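Long-range contacts in E3 SUMO-protein ligase SIZ1 (Saccharomyces cerevisiae, PDB 3I2D), which acts as an E3 ligase that mediates attachment of the SUMO protein Smt3 to septins and PCNA: residues Y120-M125 and F198-E203; D154-F159 and A166-L171; R78-L83 and A98-S103. One frame throughout, in Å; residues are numbered along the deposited sequence.

How the contacts relate
All three contacts lie within the PINIT domain, away from the zinc site of Cys268, His270, Cys291 and Cys294. Contact 1 joins the two inner strands of a four-stranded antiparallel sheet, and the other contacts continue from its two sides. Toward contact 2, with centres about 10 Å apart, Leu121 N lies 2.8 Å from Ala169 O, a probable hydrogen bond. Toward contact 3, about 11 Å away between centres, Ile201 N lies 2.8 Å from Arg78 O, also a probable hydrogen bond. Contacts 2 and 3 are about 19 Å apart between centres. They meet through Leu171 CD1 and Leu83 CD1. Along the chain, contact 2 is nested inside the loop closed by contact 1.

Contact 1 (Y120-M125 and F198-E203); sequences YLFSGM and FGYIVE
Tyr120-Phe122 pairs antiparallel with Phe198-Tyr200; the axes of the two segments come within 4.8 Å, and their directions differ by 141°. Tyr120 with Tyr200 and Phe122 with Phe198 are hydrogen-bonded pairs. Between them lies the non-hydrogen-bonded pair of Leu121 and Gly199. Each outer pair is held by two N-H to O bonds. Tyr200 N gives a nearly straight bond to Tyr120 O, 2.9 Å long. Phe198 N meets Phe122 O from above the carbonyl plane, at 3.0 Å.

The side chains of Tyr120, Phe122, Phe198 and Tyr200 share one face of the sheet. Tyr200 turns its edge toward the face of Phe122 in an offset edge-to-face pair. The ring centroids are 5.7 Å apart and the planes stand at 75°. The touching atoms are Tyr200 CD1 and Phe122 CD1, at 3.7 Å. In both residues CG is anti to the carbonyl carbon (chi1 -72° in Phe122), beside the backbone N.

These are the inner strands of one of the two four-stranded antiparallel sheets of the PINIT domain. Strand 74-90 lies beyond 195-204, and the short strand 169-170 beyond 117-125.

Val202 divides its methyls between two rings. CG2 sits over one face of Tyr120, 3.9 Å from the ring centroid, in a CH-pi contact. CG1 comes to the edge of Phe122, near its plane, 4.3 Å from CE1. Phe122 also meets the ring of Phe68, from outside the two segments.

Contact 2 (D154-F159 and A166-L171); sequences DNIRGF and AKPADL
Lys167 reaches across to the 154-159 loop, and its NZ gives a 2.9 Å hydrogen bond to Phe159 O. The donor is tilted from the carbonyl plane. The side chain leaves with CG between the backbone N and the carbonyl carbon (chi1 62°) and is extended from there on. Its aliphatic part is used too: CD packs on Phe159 CB at 3.9 Å. NZ also gives a hydrogen bond to water 1 at 3.0 Å. The same water accepts the N-H of Ile156, so the amine is tied to the loop backbone at two places. Lys162 O is a further, weak partner of NZ.

Ile156 fills the middle of the contact with two branches. CG1 lies between the backbone N and the carbonyl carbon (chi1 49°). The side chain crosses Pro168 at about a right angle, with CD1 3.8 Å from Pro168 CG. CG2 goes the other way and rests on Asp170 CB.

Asp170 carries the second polar link. Its OD2 takes a hydrogen bond from water 2 at 2.7 Å, and that water accepts Arg157 N at 3.2 Å. OD2 also forms a salt bridge with Arg118, and OD1 is hydrogen-bonded to Thr172.

The loop is thus laid along strand 169-170 at the border of the PINIT sheet. On its far end, Phe159 shares a backbone hydrogen bond with Leu284 of helix 276-285, in the SP-RING zinc finger.

A methionine in place of Lys167 would probably leave Phe159 O without this ammonium donor and break the link from 166-171 to water 1.

The buried ammonium is met by carbonyl oxygens and a water, whose dipoles probably stabilise its charge.

Contact 3 (R78-L83 and A98-S103); sequences RLIPEL and AKFKLS
Phe100 is packed tightly against Leu83 and Ile80 on the buried side. Leu83 CG lies over one face of the ring, 4.1 Å from its centroid, a CH-pi contact. Ile80 CG2 approaches the ring obliquely, 3.9 Å from CD1. Phe100 CG sits between its backbone N and carbonyl carbon (chi1 62°), which brings the ring in among these side chains. Ile80 CD1 goes on to Leu102 CD2 at 3.7 Å, and Leu83 CD2 touches Ala98 CB.

The chain bends sharply at Pro81 and Glu82, and the parts of strand 74-90 before and after the bend do not continue one flat sheet. A type I beta turn makes the bend, closed by Leu83 N to Ile80 O at 2.9 Å. Strand 93-100 belongs to the second antiparallel sheet of the PINIT domain, next to 182-191.

The outer side is looser and more polar. Glu82 is exposed, yet its extended chain passes along Phe100 CB. Its OE2 accepts the N-H of Lys101 at 3.1 Å, nearly along the carboxylate C-O direction, with 146° at the hydrogen. The side chains of Lys99 and Lys101 start away from the 78-83 segment. At the end of its segment Ser103 is the N-cap of helix 104-111.

Contact 1 (Y120-M125 and F198-E203)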
ATOM      1  N   TYR A 120       5.241 -10.721   9.427  1.00 49.86           N
ATOM      2  CA  TYR A 120       4.881  -9.424   9.979  1.00 51.67           C
ATOM      3  C   TYR A 120       4.039  -9.532  11.238  1.00 54.76           C
ATOM      4  O   TYR A 120       3.185 -10.407  11.366  1.00 59.22           O
ATOM      5  CB  TYR A 120       4.109  -8.605   8.935  1.00 47.44           C
ATOM      6  CG  TYR A 120       4.963  -7.936   7.884  1.00 46.07           C
ATOM      7  CD1 TYR A 120       6.336  -8.187   7.798  1.00 50.46           C
ATOM      8  CD2 TYR A 120       4.405  -7.020   6.992  1.00 47.04           C
ATOM      9  CE1 TYR A 120       7.131  -7.537   6.855  1.00 44.05           C
ATOM     10  CE2 TYR A 120       5.190  -6.365   6.041  1.00 45.90           C
ATOM     11  CZ  TYR A 120       6.548  -6.627   5.984  1.00 53.33           C
ATOM     12  OH  TYR A 120       7.326  -5.969   5.063  1.00 57.96           O
ATOM     13  N   LEU A 121       4.288  -8.648  12.187  1.00 51.88           N
ATOM     14  CA  LEU A 121       3.480  -8.657  13.381  1.00 47.30           C
ATOM     15  C   LEU A 121       2.570  -7.436  13.256  1.00 52.02           C
ATOM     16  O   LEU A 121       3.033  -6.330  12.952  1.00 47.34           O
ATOM     17  CB  LEU A 121       4.357  -8.555  14.612  1.00 49.46           C
ATOM     18  CG  LEU A 121       3.601  -8.532  15.934  1.00 51.06           C
ATOM     19  CD1 LEU A 121       2.710  -9.763  16.060  1.00 37.24           C
ATOM     20  CD2 LEU A 121       4.619  -8.450  17.058  1.00 50.40           C
ATOM     21  N   PHE A 122       1.272  -7.651  13.434  1.00 49.04           N
ATOM     22  CA  PHE A 122       0.300  -6.567  13.348  1.00 52.99           C
ATOM     23  C   PHE A 122      -0.278  -6.296  14.721  1.00 51.98           C
ATOM     24  O   PHE A 122      -0.244  -7.157  15.601  1.00 52.34           O
ATOM     25  CB  PHE A 122      -0.868  -6.919  12.414  1.00 50.06           C
ATOM     26  CG  PHE A 122      -0.508  -6.929  10.964  1.00 57.76           C
ATOM     27  CD1 PHE A 122       0.271  -7.948  10.433  1.00 55.81           C
ATOM     28  CD2 PHE A 122      -0.941  -5.911  10.127  1.00 56.05           C
ATOM     29  CE1 PHE A 122       0.612  -7.953   9.103  1.00 47.41           C
ATOM     30  CE2 PHE A 122      -0.602  -5.905   8.789  1.00 53.24           C
ATOM     31  CZ  PHE A 122       0.175  -6.930   8.275  1.00 57.05           C
ATOM     32  N   SER A 123      -0.826  -5.101  14.889  1.00 44.56           N
ATOM     33  CA  SER A 123      -1.437  -4.731  16.139  1.00 41.87           C
ATOM     34  C   SER A 123      -2.623  -3.853  15.840  1.00 42.04           C
ATOM     35  O   SER A 123      -2.587  -3.062  14.918  1.00 46.60           O
ATOM     36  CB  SER A 123      -0.447  -3.975  17.004  1.00 43.57           C
ATOM     37  OG  SER A 123      -1.056  -3.559  18.208  1.00 53.89           O
ATOM     38  N   GLY A 124      -3.684  -4.001  16.616  1.00 45.20           N
ATOM     39  CA  GLY A 124      -4.863  -3.185  16.419  1.00 44.57           C
ATOM     40  C   GLY A 124      -5.591  -3.094  17.739  1.00 41.91           C
ATOM     41  O   GLY A 124      -5.313  -3.866  18.645  1.00 48.09           O
ATOM     42  N   MET A 125      -6.514  -2.157  17.874  1.00 48.00           N
ATOM     43  CA  MET A 125      -7.244  -2.050  19.132  1.00 54.93           C
ATOM     44  C   MET A 125      -8.463  -2.967  19.103  1.00 52.49           C
ATOM     45  O   MET A 125      -9.036  -3.206  18.048  1.00 48.05           O
ATOM     46  CB  MET A 125      -7.721  -0.617  19.372  1.00 56.81           C
ATOM     47  CG  MET A 125      -6.658   0.437  19.261  1.00 60.16           C
ATOM     48  SD  MET A 125      -7.433   2.042  19.479  1.00 70.24           S
ATOM     49  CE  MET A 125      -6.540   2.611  20.903  1.00 71.38           C
ATOM     50  N   PHE A 198      -1.228  -9.984  15.887  1.00 53.05           N
ATOM     51  CA  PHE A 198      -1.306 -11.176  15.058  1.00 49.23           C
ATOM     52  C   PHE A 198      -0.014 -11.329  14.288  1.00 50.85           C
ATOM     53  O   PHE A 198       0.594 -10.346  13.882  1.00 54.83           O
ATOM     54  CB  PHE A 198      -2.428 -11.075  14.042  1.00 48.94           C
ATOM     55  CG  PHE A 198      -3.782 -10.920  14.640  1.00 56.08           C
ATOM     56  CD1 PHE A 198      -4.206  -9.691  15.125  1.00 61.07           C
ATOM     57  CD2 PHE A 198      -4.649 -11.998  14.694  1.00 53.38           C
ATOM     58  CE1 PHE A 198      -5.482  -9.541  15.653  1.00 64.16           C
ATOM     59  CE2 PHE A 198      -5.921 -11.860  15.218  1.00 56.10           C
ATOM     60  CZ  PHE A 198      -6.343 -10.634  15.697  1.00 62.88           C
ATOM     61  N   GLY A 199       0.404 -12.573  14.095  1.00 54.77           N
ATOM     62  CA  GLY A 199       1.611 -12.843  13.343  1.00 53.47           C
ATOM     63  C   GLY A 199       1.155 -13.429  12.029  1.00 52.50           C
ATOM     64  O   GLY A 199       0.408 -14.400  12.009  1.00 55.46           O
ATOM     65  N   TYR A 200       1.569 -12.826  10.926  1.00 53.76           N
ATOM     66  CA  TYR A 200       1.177 -13.312   9.608  1.00 52.33           C
ATOM     67  C   TYR A 200       2.385 -13.426   8.696  1.00 57.13           C
ATOM     68  O   TYR A 200       3.300 -12.586   8.748  1.00 51.34           O
ATOM     69  CB  TYR A 200       0.214 -12.342   8.909  1.00 46.60           C
ATOM     70  CG  TYR A 200      -1.190 -12.239   9.461  1.00 54.40           C
ATOM     71  CD1 TYR A 200      -1.668 -11.033   9.973  1.00 53.26           C
ATOM     72  CD2 TYR A 200      -2.075 -13.309   9.381  1.00 54.53           C
ATOM     73  CE1 TYR A 200      -2.999 -10.892  10.384  1.00 47.36           C
ATOM     74  CE2 TYR A 200      -3.403 -13.178   9.788  1.00 55.70           C
ATOM     75  CZ  TYR A 200      -3.856 -11.966  10.286  1.00 53.21           C
ATOM     76  OH  TYR A 200      -5.174 -11.831  10.666  1.00 64.71           O
ATOM     77  N   ILE A 201       2.390 -14.473   7.872  1.00 54.76           N
ATOM     78  CA  ILE A 201       3.431 -14.627   6.866  1.00 47.77           C
ATOM     79  C   ILE A 201       2.748 -13.884   5.721  1.00 47.72           C
ATOM     80  O   ILE A 201       1.637 -14.237   5.317  1.00 51.06           O
ATOM     81  CB  ILE A 201       3.662 -16.101   6.455  1.00 45.74           C
ATOM     82  CG1 ILE A 201       4.460 -16.829   7.530  1.00 52.47           C
ATOM     83  CG2 ILE A 201       4.456 -16.161   5.172  1.00 52.62           C
ATOM     84  CD1 ILE A 201       4.670 -18.285   7.240  1.00 58.33           C
ATOM     85  N   VAL A 202       3.378 -12.825   5.236  1.00 44.27           N
ATOM     86  CA  VAL A 202       2.794 -12.051   4.155  1.00 45.03           C
ATOM     87  C   VAL A 202       3.694 -12.109   2.943  1.00 47.14           C
ATOM     88  O   VAL A 202       4.901 -12.362   3.048  1.00 47.10           O
ATOM     89  CB  VAL A 202       2.608 -10.557   4.547  1.00 44.98           C
ATOM     90  CG1 VAL A 202       1.794 -10.440   5.853  1.00 44.75           C
ATOM     91  CG2 VAL A 202       3.972  -9.888   4.694  1.00 34.58           C
ATOM     92  N   GLU A 203       3.097 -11.873   1.787  1.00 47.91           N
ATOM     93  CA  GLU A 203       3.855 -11.880   0.563  1.00 52.48           C
ATOM     94  C   GLU A 203       4.124 -10.450   0.128  1.00 52.32           C
ATOM     95  O   GLU A 203       3.199  -9.650  -0.023  1.00 49.80           O
ATOM     96  CB  GLU A 203       3.097 -12.613  -0.550  1.00 62.20           C
ATOM     97  CG  GLU A 203       3.917 -12.719  -1.846  1.00 76.94           C
ATOM     98  CD  GLU A 203       3.177 -13.390  -2.992  1.00 79.79           C
ATOM     99  OE1 GLU A 203       2.900 -14.606  -2.895  1.00 87.71           O
ATOM    100  OE2 GLU A 203       2.878 -12.693  -3.988  1.00 77.17           O
TER

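Contact 2 (D154-F159 and A166-L171)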
ATOM      1  N   ASP A 154      11.509  -0.298  14.333  1.00 97.79           N
ATOM      2  CA  ASP A 154      10.271  -0.197  13.564  1.00 99.07           C
ATOM      3  C   ASP A 154      10.579   0.143  12.106  1.00 95.79           C
ATOM      4  O   ASP A 154      10.107   1.148  11.568  1.00 98.99           O
ATOM      5  CB  ASP A 154       9.343   0.862  14.177  1.00104.55           C
ATOM      6  CG  ASP A 154       8.971   0.552  15.627  1.00105.34           C
ATOM      7  OD1 ASP A 154       8.577  -0.604  15.914  1.00101.97           O
ATOM      8  OD2 ASP A 154       9.063   1.475  16.472  1.00103.01           O
ATOM      9  N   ASN A 155      11.369  -0.717  11.472  1.00 90.84           N
ATOM     10  CA  ASN A 155      11.765  -0.517  10.087  1.00 85.22           C
ATOM     11  C   ASN A 155      11.471  -1.721   9.184  1.00 83.35           C
ATOM     12  O   ASN A 155      12.012  -2.818   9.381  1.00 79.78           O
ATOM     13  CB  ASN A 155      13.257  -0.182  10.031  1.00 86.41           C
ATOM     14  CG  ASN A 155      13.534   1.133   9.328  1.00 91.06           C
ATOM     15  OD1 ASN A 155      13.411   1.239   8.106  1.00 90.58           O
ATOM     16  ND2 ASN A 155      13.901   2.150  10.104  1.00 96.20           N
ATOM     17  N   ILE A 156      10.594  -1.501   8.204  1.00 74.55           N
ATOM     18  CA  ILE A 156      10.236  -2.522   7.232  1.00 59.25           C
ATOM     19  C   ILE A 156      10.419  -1.924   5.848  1.00 56.94           C
ATOM     20  O   ILE A 156      10.822  -0.764   5.717  1.00 51.87           O
ATOM     21  CB  ILE A 156       8.788  -3.014   7.403  1.00 55.52           C
ATOM     22  CG1 ILE A 156       7.823  -1.836   7.513  1.00 51.29           C
ATOM     23  CG2 ILE A 156       8.702  -3.892   8.627  1.00 61.21           C
ATOM     24  CD1 ILE A 156       6.400  -2.277   7.777  1.00 59.90           C
ATOM     25  N   ARG A 157      10.132  -2.721   4.824  1.00 53.92           N
ATOM     26  CA  ARG A 157      10.296  -2.312   3.439  1.00 55.05           C
ATOM     27  C   ARG A 157      10.014  -0.851   3.093  1.00 60.29           C
ATOM     28  O   ARG A 157      10.937  -0.104   2.748  1.00 67.76           O
ATOM     29  CB  ARG A 157       9.467  -3.204   2.527  1.00 53.61           C
ATOM     30  CG  ARG A 157       9.767  -2.963   1.073  1.00 46.10           C
ATOM     31  CD  ARG A 157       9.588  -4.219   0.295  1.00 50.21           C
ATOM     32  NE  ARG A 157       8.364  -4.240  -0.498  1.00 59.83           N
ATOM     33  CZ  ARG A 157       7.134  -4.154  -0.010  1.00 53.97           C
ATOM     34  NH1 ARG A 157       6.925  -4.023   1.299  1.00 54.92           N
ATOM     35  NH2 ARG A 157       6.108  -4.256  -0.842  1.00 46.87           N
ATOM     36  N   GLY A 158       8.756  -0.431   3.146  1.00 55.41           N
ATOM     37  CA  GLY A 158       8.482   0.955   2.810  1.00 51.24           C
ATOM     38  C   GLY A 158       7.862   1.671   3.979  1.00 49.98           C
ATOM     39  O   GLY A 158       8.431   1.706   5.065  1.00 47.94           O
ATOM     40  N   PHE A 159       6.690   2.248   3.752  1.00 49.84           N
ATOM     41  CA  PHE A 159       5.953   2.946   4.794  1.00 50.60           C
ATOM     42  C   PHE A 159       6.843   3.789   5.689  1.00 49.50           C
ATOM     43  O   PHE A 159       6.737   3.717   6.912  1.00 54.35           O
ATOM     44  CB  PHE A 159       5.200   1.918   5.633  1.00 45.65           C
ATOM     45  CG  PHE A 159       4.442   0.927   4.807  1.00 55.94           C
ATOM     46  CD1 PHE A 159       5.058  -0.226   4.350  1.00 56.90           C
ATOM     47  CD2 PHE A 159       3.120   1.172   4.442  1.00 60.79           C
ATOM     48  CE1 PHE A 159       4.369  -1.122   3.541  1.00 58.66           C
ATOM     49  CE2 PHE A 159       2.422   0.285   3.633  1.00 56.39           C
ATOM     50  CZ  PHE A 159       3.048  -0.864   3.182  1.00 60.00           C
ATOM     51  N   ALA A 166       2.252   2.699  13.703  1.00 44.27           N
ATOM     52  CA  ALA A 166       1.222   2.561  12.680  1.00 44.32           C
ATOM     53  C   ALA A 166       1.567   1.644  11.497  1.00 44.64           C
ATOM     54  O   ALA A 166       0.996   1.775  10.416  1.00 50.62           O
ATOM     55  CB  ALA A 166       0.835   3.937  12.170  1.00 37.77           C
ATOM     56  N   LYS A 167       2.498   0.724  11.685  1.00 40.81           N
ATOM     57  CA  LYS A 167       2.843  -0.188  10.603  1.00 43.67           C
ATOM     58  C   LYS A 167       3.349  -1.467  11.220  1.00 43.52           C
ATOM     59  O   LYS A 167       3.926  -1.451  12.310  1.00 52.89           O
ATOM     60  CB  LYS A 167       3.909   0.422   9.683  1.00 35.62           C
ATOM     61  CG  LYS A 167       5.245   0.730  10.345  1.00 38.30           C
ATOM     62  CD  LYS A 167       6.092   1.641   9.459  1.00 37.89           C
ATOM     63  CE  LYS A 167       7.341   2.138  10.177  1.00 47.17           C
ATOM     64  NZ  LYS A 167       8.229   2.956   9.292  1.00 44.47           N
ATOM     65  N   PRO A 168       3.135  -2.599  10.541  1.00 37.85           N
ATOM     66  CA  PRO A 168       3.588  -3.894  11.061  1.00 40.30           C
ATOM     67  C   PRO A 168       5.111  -3.980  11.271  1.00 43.59           C
ATOM     68  O   PRO A 168       5.892  -3.229  10.671  1.00 41.41           O
ATOM     69  CB  PRO A 168       3.090  -4.870  10.002  1.00 45.42           C
ATOM     70  CG  PRO A 168       3.244  -4.078   8.741  1.00 39.22           C
ATOM     71  CD  PRO A 168       2.683  -2.727   9.146  1.00 40.43           C
ATOM     72  N   ALA A 169       5.519  -4.908  12.126  1.00 40.74           N
ATOM     73  CA  ALA A 169       6.928  -5.102  12.424  1.00 43.03           C
ATOM     74  C   ALA A 169       7.453  -6.390  11.780  1.00 42.03           C
ATOM     75  O   ALA A 169       6.851  -7.445  11.905  1.00 42.38           O
ATOM     76  CB  ALA A 169       7.130  -5.140  13.928  1.00 40.03           C
ATOM     77  N   ASP A 170       8.576  -6.275  11.080  1.00 47.72           N
ATOM     78  CA  ASP A 170       9.214  -7.398  10.400  1.00 49.14           C
ATOM     79  C   ASP A 170      10.026  -8.229  11.391  1.00 51.92           C
ATOM     80  O   ASP A 170      11.108  -7.800  11.801  1.00 48.68           O
ATOM     81  CB  ASP A 170      10.170  -6.868   9.329  1.00 56.03           C
ATOM     82  CG  ASP A 170      10.468  -7.891   8.243  1.00 59.66           C
ATOM     83  OD1 ASP A 170      10.393  -9.102   8.531  1.00 59.77           O
ATOM     84  OD2 ASP A 170      10.786  -7.487   7.101  1.00 60.36           O
ATOM     85  N   LEU A 171       9.522  -9.407  11.766  1.00 55.15           N
ATOM     86  CA  LEU A 171      10.229 -10.306  12.698  1.00 62.06           C
ATOM     87  C   LEU A 171      11.231 -11.209  11.971  1.00 62.63           C
ATOM     88  O   LEU A 171      12.206 -11.673  12.555  1.00 63.32           O
ATOM     89  CB  LEU A 171       9.253 -11.247  13.420  1.00 57.00           C
ATOM     90  CG  LEU A 171       8.008 -10.731  14.118  1.00 57.58           C
ATOM     91  CD1 LEU A 171       7.194 -11.909  14.613  1.00 57.03           C
ATOM     92  CD2 LEU A 171       8.398  -9.838  15.253  1.00 53.66           C
TER
HETATM   93  O   HOH W   1      10.019   1.386   7.492  1.00 68.74           O
HETATM   94  O   HOH W   2       9.937  -5.876   5.134  1.00 47.98           O

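Contact 3 (R78-L83 and A98-S103)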
ATOM      1  N   ARG A  78      -0.668 -16.441   5.433  1.00 53.14           N
ATOM      2  CA  ARG A  78      -0.928 -17.413   6.494  1.00 55.62           C
ATOM      3  C   ARG A  78      -0.820 -16.798   7.868  1.00 52.35           C
ATOM      4  O   ARG A  78      -0.029 -15.886   8.086  1.00 58.52           O
ATOM      5  CB  ARG A  78       0.088 -18.549   6.437  1.00 57.93           C
ATOM      6  CG  ARG A  78      -0.475 -19.924   6.705  1.00 71.17           C
ATOM      7  CD  ARG A  78      -0.867 -20.602   5.400  1.00 76.85           C
ATOM      8  NE  ARG A  78       0.192 -20.489   4.394  1.00 80.83           N
ATOM      9  CZ  ARG A  78       1.459 -20.865   4.578  1.00 80.74           C
ATOM     10  NH1 ARG A  78       1.847 -21.389   5.739  1.00 70.82           N
ATOM     11  NH2 ARG A  78       2.344 -20.712   3.597  1.00 76.87           N
ATOM     12  N   LEU A  79      -1.613 -17.304   8.799  1.00 53.12           N
ATOM     13  CA  LEU A  79      -1.543 -16.828  10.170  1.00 55.75           C
ATOM     14  C   LEU A  79      -0.754 -17.844  10.975  1.00 55.39           C
ATOM     15  O   LEU A  79      -1.058 -19.031  10.926  1.00 62.98           O
ATOM     16  CB  LEU A  79      -2.933 -16.711  10.809  1.00 55.54           C
ATOM     17  CG  LEU A  79      -2.809 -16.379  12.313  1.00 60.06           C
ATOM     18  CD1 LEU A  79      -3.314 -14.968  12.595  1.00 58.20           C
ATOM     19  CD2 LEU A  79      -3.580 -17.385  13.136  1.00 57.64           C
ATOM     20  N   ILE A  80       0.271 -17.392  11.686  1.00 55.25           N
ATOM     21  CA  ILE A  80       1.037 -18.281  12.556  1.00 58.80           C
ATOM     22  C   ILE A  80       0.199 -18.205  13.840  1.00 61.20           C
ATOM     23  O   ILE A  80       0.347 -17.287  14.648  1.00 54.17           O
ATOM     24  CB  ILE A  80       2.457 -17.749  12.776  1.00 52.93           C
ATOM     25  CG1 ILE A  80       3.219 -17.792  11.456  1.00 51.59           C
ATOM     26  CG2 ILE A  80       3.177 -18.589  13.798  1.00 59.80           C
ATOM     27  CD1 ILE A  80       4.636 -17.327  11.585  1.00 64.58           C
ATOM     28  N   PRO A  81      -0.686 -19.198  14.036  1.00 67.02           N
ATOM     29  CA  PRO A  81      -1.631 -19.368  15.148  1.00 68.28           C
ATOM     30  C   PRO A  81      -1.124 -19.043  16.537  1.00 70.04           C
ATOM     31  O   PRO A  81      -1.788 -18.337  17.296  1.00 73.75           O
ATOM     32  CB  PRO A  81      -2.062 -20.819  15.007  1.00 62.68           C
ATOM     33  CG  PRO A  81      -0.801 -21.469  14.558  1.00 67.36           C
ATOM     34  CD  PRO A  81      -0.322 -20.520  13.486  1.00 65.63           C
ATOM     35  N   GLU A  82       0.055 -19.554  16.863  1.00 69.34           N
ATOM     36  CA  GLU A  82       0.651 -19.333  18.168  1.00 70.80           C
ATOM     37  C   GLU A  82       1.005 -17.863  18.441  1.00 68.50           C
ATOM     38  O   GLU A  82       1.046 -17.437  19.590  1.00 69.27           O
ATOM     39  CB  GLU A  82       1.886 -20.227  18.304  1.00 73.63           C
ATOM     40  CG  GLU A  82       2.112 -21.127  17.089  1.00 83.31           C
ATOM     41  CD  GLU A  82       2.878 -22.399  17.424  1.00 91.24           C
ATOM     42  OE1 GLU A  82       2.320 -23.248  18.159  1.00 85.52           O
ATOM     43  OE2 GLU A  82       4.033 -22.550  16.955  1.00 91.26           O
ATOM     44  N   LEU A  83       1.250 -17.093  17.383  1.00 70.79           N
ATOM     45  CA  LEU A  83       1.605 -15.673  17.501  1.00 62.98           C
ATOM     46  C   LEU A  83       0.375 -14.773  17.603  1.00 62.92           C
ATOM     47  O   LEU A  83       0.055 -14.026  16.680  1.00 59.26           O
ATOM     48  CB  LEU A  83       2.436 -15.238  16.296  1.00 56.52           C
ATOM     49  CG  LEU A  83       3.878 -14.835  16.558  1.00 55.68           C
ATOM     50  CD1 LEU A  83       4.518 -14.385  15.257  1.00 51.94           C
ATOM     51  CD2 LEU A  83       3.907 -13.716  17.580  1.00 59.77           C
ATOM     52  N   ALA A  98       5.047 -14.785  23.308  1.00 59.19           N
ATOM     53  CA  ALA A  98       4.541 -15.883  22.528  1.00 64.69           C
ATOM     54  C   ALA A  98       5.740 -16.706  22.115  1.00 67.67           C
ATOM     55  O   ALA A  98       6.831 -16.181  21.884  1.00 66.27           O
ATOM     56  CB  ALA A  98       3.802 -15.373  21.305  1.00 63.73           C
ATOM     57  N   LYS A  99       5.537 -18.013  22.073  1.00 71.60           N
ATOM     58  CA  LYS A  99       6.578 -18.928  21.663  1.00 74.27           C
ATOM     59  C   LYS A  99       5.925 -19.687  20.524  1.00 76.85           C
ATOM     60  O   LYS A  99       4.733 -20.030  20.595  1.00 73.95           O
ATOM     61  CB  LYS A  99       6.952 -19.866  22.810  1.00 75.10           C
ATOM     62  CG  LYS A  99       7.600 -19.158  23.997  1.00 83.61           C
ATOM     63  CD  LYS A  99       7.915 -20.130  25.130  1.00 85.80           C
ATOM     64  CE  LYS A  99       8.694 -19.464  26.258  1.00 87.43           C
ATOM     65  NZ  LYS A  99       7.925 -18.375  26.923  1.00 90.68           N
ATOM     66  N   PHE A 100       6.687 -19.914  19.460  1.00 74.05           N
ATOM     67  CA  PHE A 100       6.160 -20.622  18.309  1.00 73.05           C
ATOM     68  C   PHE A 100       7.322 -21.189  17.516  1.00 74.24           C
ATOM     69  O   PHE A 100       8.407 -20.606  17.493  1.00 74.52           O
ATOM     70  CB  PHE A 100       5.343 -19.646  17.445  1.00 70.24           C
ATOM     71  CG  PHE A 100       6.156 -18.499  16.893  1.00 68.92           C
ATOM     72  CD1 PHE A 100       6.678 -18.551  15.602  1.00 64.99           C
ATOM     73  CD2 PHE A 100       6.461 -17.401  17.690  1.00 65.09           C
ATOM     74  CE1 PHE A 100       7.494 -17.538  15.115  1.00 60.02           C
ATOM     75  CE2 PHE A 100       7.282 -16.378  17.209  1.00 66.38           C
ATOM     76  CZ  PHE A 100       7.800 -16.450  15.918  1.00 62.27           C
ATOM     77  N   LYS A 101       7.100 -22.340  16.894  1.00 80.09           N
ATOM     78  CA  LYS A 101       8.112 -22.965  16.048  1.00 82.86           C
ATOM     79  C   LYS A 101       7.558 -22.964  14.630  1.00 81.47           C
ATOM     80  O   LYS A 101       6.383 -23.257  14.412  1.00 80.54           O
ATOM     81  CB  LYS A 101       8.399 -24.403  16.487  1.00 87.24           C
ATOM     82  CG  LYS A 101       9.273 -24.520  17.726  1.00 92.89           C
ATOM     83  CD  LYS A 101       9.896 -25.911  17.838  1.00 93.29           C
ATOM     84  CE  LYS A 101      11.010 -26.128  16.804  1.00 94.07           C
ATOM     85  NZ  LYS A 101      10.561 -26.067  15.374  1.00 92.01           N
ATOM     86  N   LEU A 102       8.396 -22.621  13.665  1.00 83.82           N
ATOM     87  CA  LEU A 102       7.940 -22.585  12.284  1.00 87.86           C
ATOM     88  C   LEU A 102       7.811 -23.977  11.702  1.00 89.30           C
ATOM     89  O   LEU A 102       8.775 -24.748  11.698  1.00 90.89           O
ATOM     90  CB  LEU A 102       8.900 -21.764  11.422  1.00 83.88           C
ATOM     91  CG  LEU A 102       8.810 -20.257  11.631  1.00 78.60           C
ATOM     92  CD1 LEU A 102       9.697 -19.561  10.616  1.00 75.71           C
ATOM     93  CD2 LEU A 102       7.357 -19.816  11.481  1.00 68.89           C
ATOM     94  N   SER A 103       6.619 -24.292  11.202  1.00 88.53           N
ATOM     95  CA  SER A 103       6.381 -25.597  10.605  1.00 90.03           C
ATOM     96  C   SER A 103       7.213 -25.742   9.332  1.00 91.69           C
ATOM     97  O   SER A 103       7.921 -24.822   8.916  1.00 85.49           O
ATOM     98  CB  SER A 103       4.903 -25.770  10.252  1.00 84.93           C
ATOM     99  OG  SER A 103       4.580 -25.029   9.089  1.00 82.13           O
TER